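Local coordinates for antifreeze protein (Uncultured bacterium, PDB 6EIO) that probably binds ice crystals and restrains their growth, acting as an antifreeze protein through two ice-interacting faces, at residues A[83-86]-A[87-91]. Sequence-based numbering, arbitrary orientation.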
ATOM      1  N   ALA A  83      -0.398   1.916 -18.661  1.00  5.88           N
ATOM      2  CA  ALA A  83      -1.069   0.987 -17.752  1.00  6.00           C
ATOM      3  C   ALA A  83      -0.570  -0.434 -17.954  1.00  5.51           C
ATOM      4  O   ALA A  83      -0.372  -1.175 -16.981  1.00  5.73           O
ATOM      5  CB  ALA A  83      -2.585   1.014 -17.926  1.00  7.67           C
ATOM      6  N   ASN A  84      -0.397  -0.849 -19.209  1.00  6.27           N
ATOM      7  CA  ASN A  84       0.009  -2.225 -19.447  1.00  6.39           C
ATOM      8  C   ASN A  84       1.403  -2.481 -18.884  1.00  5.83           C
ATOM      9  O   ASN A  84       1.661  -3.531 -18.281  1.00  6.39           O
ATOM     10  CB  ASN A  84      -0.056  -2.546 -20.938  1.00  7.51           C
ATOM     11  CG  ASN A  84      -1.486  -2.623 -21.462  1.00  8.15           C
ATOM     12  OD1 ASN A  84      -2.471  -2.550 -20.733  1.00  9.24           O
ATOM     13  ND2 ASN A  84      -1.587  -2.719 -22.771  1.00 11.40           N
ATOM     14  N   GLN A  85       2.325  -1.529 -19.065  1.00  5.78           N
ATOM     15  CA  GLN A  85       3.655  -1.695 -18.491  1.00  5.74           C
ATOM     16  C   GLN A  85       3.588  -1.664 -16.965  1.00  5.52           C
ATOM     17  O   GLN A  85       4.311  -2.404 -16.281  1.00  5.93           O
ATOM     18  CB  GLN A  85       4.628  -0.634 -19.012  1.00  6.93           C
ATOM     19  CG  GLN A  85       6.060  -0.901 -18.577  1.00  6.51           C
ATOM     20  CD  GLN A  85       6.605  -2.188 -19.137  1.00  6.67           C
ATOM     21  OE1 GLN A  85       6.522  -2.420 -20.342  1.00  7.12           O
ATOM     22  NE2 GLN A  85       7.172  -3.027 -18.285  1.00  8.80           N
ATOM     23  N   ALA A  86       2.717  -0.821 -16.410  1.00  5.25           N
ATOM     24  CA  ALA A  86       2.615  -0.740 -14.960  1.00  5.35           C
ATOM     25  C   ALA A  86       2.140  -2.063 -14.369  1.00  5.07           C
ATOM     26  O   ALA A  86       2.588  -2.441 -13.285  1.00  5.51           O
ATOM     27  CB  ALA A  86       1.703   0.413 -14.557  1.00  5.56           C
ATOM     28  N   LYS A  87       1.256  -2.790 -15.055  1.00  5.39           N
ATOM     29  CA  LYS A  87       0.863  -4.112 -14.541  1.00  5.68           C
ATOM     30  C   LYS A  87       2.048  -5.061 -14.501  1.00  5.66           C
ATOM     31  O   LYS A  87       2.234  -5.796 -13.522  1.00  6.26           O
ATOM     32  CB  LYS A  87      -0.261  -4.744 -15.361  1.00  6.00           C
ATOM     33  CG  LYS A  87      -1.562  -3.959 -15.405  1.00  6.56           C
ATOM     34  CD  LYS A  87      -2.125  -3.559 -14.056  1.00  8.34           C
ATOM     35  CE  LYS A  87      -2.350  -4.737 -13.092  1.00  8.97           C
ATOM     36  NZ  LYS A  87      -3.092  -5.878 -13.733  1.00 10.21           N
ATOM     37  N   LEU A  88       2.861  -5.072 -15.562  1.00  5.81           N
ATOM     38  CA  LEU A  88       4.063  -5.908 -15.560  1.00  6.03           C
ATOM     39  C   LEU A  88       4.972  -5.513 -14.411  1.00  5.95           C
ATOM     40  O   LEU A  88       5.568  -6.365 -13.739  1.00  6.76           O
ATOM     41  CB  LEU A  88       4.814  -5.762 -16.895  1.00  6.93           C
ATOM     42  CG  LEU A  88       4.061  -6.249 -18.131  1.00  8.02           C
ATOM     43  CD1 LEU A  88       4.804  -5.835 -19.394  1.00 12.44           C
ATOM     44  CD2 LEU A  88       3.870  -7.760 -18.094  1.00 10.78           C
ATOM     45  N   ASP A  89       5.094  -4.206 -14.178  1.00  5.76           N
ATOM     46  CA  ASP A  89       6.026  -3.715 -13.171  1.00  5.78           C
ATOM     47  C   ASP A  89       5.514  -3.954 -11.750  1.00  5.71           C
ATOM     48  O   ASP A  89       6.336  -4.180 -10.843  1.00  5.98           O
ATOM     49  CB  ASP A  89       6.356  -2.241 -13.441  1.00  5.93           C
ATOM     50  CG  ASP A  89       7.128  -2.054 -14.738  1.00  6.78           C
ATOM     51  OD1 ASP A  89       7.581  -3.042 -15.352  1.00  7.72           O
ATOM     52  OD2 ASP A  89       7.291  -0.880 -15.129  1.00  7.55           O
ATOM     53  N   ILE A  90       4.196  -3.958 -11.535  1.00  5.61           N
ATOM     54  CA  ILE A  90       3.702  -4.320 -10.208  1.00  5.88           C
ATOM     55  C   ILE A  90       3.795  -5.821  -9.970  1.00  5.94           C
ATOM     56  O   ILE A  90       3.997  -6.237  -8.822  1.00  6.76           O
ATOM     57  CB  ILE A  90       2.341  -3.705  -9.807  1.00  6.99           C
ATOM     58  CG1 ILE A  90       1.170  -4.293 -10.554  1.00  9.42           C
ATOM     59  CG2 ILE A  90       2.406  -2.191  -9.909  1.00  7.43           C
ATOM     60  CD1 ILE A  90      -0.175  -3.840  -9.991  1.00  9.71           C
ATOM     61  N   THR A  91       3.697  -6.650 -11.012  1.00  6.23           N
ATOM     62  CA  THR A  91       4.009  -8.069 -10.835  1.00  6.69           C
ATOM     63  C   THR A  91       5.456  -8.246 -10.403  1.00  6.34           C
ATOM     64  O   THR A  91       5.749  -8.974  -9.447  1.00  6.46           O
ATOM     65  CB  THR A  91       3.700  -8.820 -12.120  1.00  7.99           C
ATOM     66  OG1 THR A  91       2.287  -8.760 -12.316  1.00  8.63           O
ATOM     67  CG2 THR A  91       4.183 -10.280 -12.042  1.00  9.43           C
TER
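The side-chain amide of Gln85 and the carboxylate of Asp89 are turned about 45° against each other. Asp89 OD1 sits almost exactly in the amide plane, at the NE2 edge, and CD1 of Leu88 stands to one side of that plane, out beyond the edge formed by OE1 and NE2, 3.8 Å from Gln85 NE2. A single face of the carboxylate receives two groups: the backbone O of Gln85 stands directly over Asp89 CG at 3.2 Å, and Gln85 NE2 comes in on the same side. The resulting hydrogen bond from Gln85 NE2 to Asp89 OD1 (3.0 Å) is fairly straight at the donor, yet reaches the acceptor 40° out of the carboxylate plane. Gln85 gets there by setting CG anti to its backbone nitrogen and then bending at chi2 (63°), which folds the amide along the helix toward the following turn.

This is a worked example of i to i+4 pairing within helix 81-99. The same residues are joined through the backbone, Asp89 N donating to Gln85 O at 2.9 Å, and Ile90 N likewise reaches Ala86 O at 2.8 Å. Ala86 and Ile90 turn inward onto Ile39 of strand 36-40, seating the helix beside the beta-solenoid of this ice-binding family. Lys87 packs CG against Ala83 O at 3.4 Å and coils its chain so that NZ bonds the carbonyls of Ser59 and Arg215.

Asp89 OD2 accepts a hydrogen bond from Ser32 OG, so the two carboxylate oxygens have separate partners. Replacing Asp89 with an alanine would probably leave the Gln85 amide free to turn and Ser32 OG without its mate. Chemically, the amide and the hydroxyl probably offset the closeness of Gln85 O to the anionic group, and the Ser32 bond ties this side of the helix to the neighbouring loop.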